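Local atomic coordinates of DNA polymerase III, beta subunit (Eubacterium rectale, PDB entry 3T0P), a protein that probably encircles DNA as a ring-shaped head-to-tail homodimer and tethers DNA polymerases to it, giving them processivity. Residues N85-E90 / I99-A104. Numbering follows the deposited sequence.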
loop_
_atom_site.group_PDB
_atom_site.type_symbol
_atom_site.label_atom_id
_atom_site.label_comp_id
_atom_site.label_asym_id
_atom_site.label_seq_id
_atom_site.Cartn_x
_atom_site.Cartn_y
_atom_site.Cartn_z
ATOM N N ASN B 85 13.695 11.511 21.722
ATOM C CA ASN B 85 14.626 11.978 22.731
ATOM C C ASN B 85 15.923 11.216 22.560
ATOM O O ASN B 85 16.079 10.537 21.550
ATOM C CB ASN B 85 14.033 11.779 24.110
ATOM C CG ASN B 85 14.514 12.803 25.127
ATOM O OD1 ASN B 85 15.718 13.104 25.250
ATOM N ND2 ASN B 85 13.579 13.355 25.889
ATOM N N ASP B 86 16.868 11.350 23.482
ATOM C CA ASP B 86 18.135 10.636 23.372
ATOM C C ASP B 86 17.952 9.199 23.752
ATOM O O ASP B 86 17.258 8.876 24.713
ATOM C CB ASP B 86 19.205 11.273 24.239
ATOM C CG ASP B 86 19.651 12.621 23.731
ATOM O OD1 ASP B 86 19.446 12.906 22.513
ATOM O OD2 ASP B 86 20.222 13.381 24.527
ATOM N N VAL B 87 18.537 8.338 22.961
ATOM C CA VAL B 87 18.460 6.905 23.156
ATOM C C VAL B 87 19.793 6.434 23.717
ATOM O O VAL B 87 20.839 6.725 23.136
ATOM C CB VAL B 87 18.104 6.189 21.829
ATOM C CG1 VAL B 87 18.110 4.675 22.004
ATOM C CG2 VAL B 87 16.751 6.666 21.296
ATOM N N THR B 88 19.750 5.691 24.822
ATOM C CA THR B 88 20.947 5.089 25.372
ATOM C C THR B 88 20.914 3.604 25.021
ATOM O O THR B 88 19.882 2.931 25.163
ATOM C CB THR B 88 21.057 5.351 26.890
ATOM O OG1 THR B 88 21.055 6.764 27.080
ATOM C CG2 THR B 88 22.331 4.759 27.502
ATOM N N ILE B 89 22.048 3.111 24.547
ATOM C CA ILE B 89 22.276 1.705 24.248
ATOM C C ILE B 89 23.424 1.256 25.133
ATOM O O ILE B 89 24.527 1.808 25.047
ATOM C CB ILE B 89 22.551 1.390 22.751
ATOM C CG1 ILE B 89 21.423 1.946 21.831
ATOM C CG2 ILE B 89 22.743 -0.136 22.562
ATOM C CD1 ILE B 89 21.742 1.870 20.313
ATOM N N GLU B 90 23.156 0.254 25.976
ATOM C CA GLU B 90 24.119 -0.316 26.890
ATOM C C GLU B 90 24.109 -1.837 26.777
ATOM O O GLU B 90 23.042 -2.452 26.778
ATOM C CB GLU B 90 23.810 0.124 28.322
ATOM C CG GLU B 90 24.960 -0.135 29.280
ATOM C CD GLU B 90 25.071 0.777 30.490
ATOM O OE1 GLU B 90 24.128 1.562 30.752
ATOM O OE2 GLU B 90 26.113 0.699 31.182
ATOM N N ILE B 99 18.169 -0.780 25.915
ATOM C CA ILE B 99 17.907 0.371 25.064
ATOM C C ILE B 99 16.926 1.208 25.858
ATOM O O ILE B 99 15.842 0.718 26.202
ATOM C CB ILE B 99 17.385 -0.021 23.655
ATOM C CG1 ILE B 99 18.349 -1.021 22.955
ATOM C CG2 ILE B 99 17.176 1.237 22.828
ATOM C CD1 ILE B 99 17.826 -1.658 21.624
ATOM N N SER B 100 17.325 2.432 26.212
ATOM C CA SER B 100 16.485 3.267 27.062
ATOM C C SER B 100 16.314 4.669 26.482
ATOM O O SER B 100 17.175 5.168 25.771
ATOM C CB SER B 100 17.016 3.302 28.497
ATOM O OG SER B 100 18.165 4.111 28.602
ATOM N N CYS B 101 15.147 5.250 26.713
ATOM C CA CYS B 101 14.782 6.560 26.183
ATOM C C CYS B 101 13.669 7.102 27.033
ATOM O O CYS B 101 12.643 6.444 27.141
ATOM C CB CYS B 101 14.352 6.440 24.719
ATOM S SG CYS B 101 13.965 8.017 23.938
ATOM N N GLU B 102 13.851 8.305 27.613
ATOM C CA GLU B 102 12.895 8.973 28.502
ATOM C C GLU B 102 12.627 8.028 29.672
ATOM O O GLU B 102 13.592 7.616 30.317
ATOM C CB GLU B 102 11.593 9.419 27.779
ATOM C CG GLU B 102 11.821 10.526 26.754
ATOM C CD GLU B 102 10.617 11.188 26.103
ATOM O OE1 GLU B 102 9.464 10.890 26.502
ATOM O OE2 GLU B 102 10.833 11.991 25.163
ATOM N N LYS B 103 11.369 7.583 29.862
ATOM C CA LYS B 103 11.022 6.666 30.955
ATOM C C LYS B 103 10.764 5.218 30.460
ATOM O O LYS B 103 10.190 4.409 31.189
ATOM C CB LYS B 103 9.790 7.181 31.712
ATOM C CG LYS B 103 10.020 8.452 32.517
ATOM C CD LYS B 103 8.841 8.694 33.451
ATOM C CE LYS B 103 8.621 10.149 33.768
ATOM N NZ LYS B 103 7.268 10.595 33.347
ATOM N N ALA B 104 11.166 4.913 29.226
ATOM C CA ALA B 104 10.981 3.605 28.612
ATOM C C ALA B 104 12.305 2.859 28.518
ATOM O O ALA B 104 13.366 3.461 28.304
ATOM C CB ALA B 104 10.354 3.768 27.242
HETATM O O HOH W 1 16.114 9.905 26.943
#
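Thr88 and Ser100 form an antiparallel hydrogen-bonded pair between strands 86-91 and 96-101 of a hairpin: Thr88 N donates to Ser100 O and Ser100 N to Thr88 O, each at 2.8 Å and nearly straight. Beyond this ladder a water takes over, donating to Asp86 O and accepting from Glu102 N at 2.9 Å, where the second strand enters the type II' turn of Cys101 to Ala104. At the solvent-facing end, Asn85 ND2 donates to Glu102 OE2 (3.2 Å), meeting the carboxylate on its anti side and 30° out of its plane. The amide and carboxylate planes stand 85° apart, and Asn85 OD1 accepts Asp86 N at 2.7 Å, which fixes the rotation of the amide.

On the face opposite Thr88 and Ser100, Val87, Ile89 and Ile99 pack toward helices 8-18 and 72-81. Val87 CG1, anti to its own N (chi1 176°), meets Ile99 CG2 at 3.7 Å, while Val87 CG2 lies 4.1 Å from Cys101 SG. With an alanine in place of Val87, Ile99 CG2 and Cys101 SG would probably lose their methyl partners, opening a gap beside Leu11. Ile89 and Ile99 pack on Phe75 of helix 72-81.

Ala104, which closes the turn, pairs with a strand of the second subunit, continuing the sheet across the interface. The chemistry thus divides by depth: a greasy face seats the hairpin against the domain's helices, and an amide-carboxylate bond and a bridging water tie its exposed end.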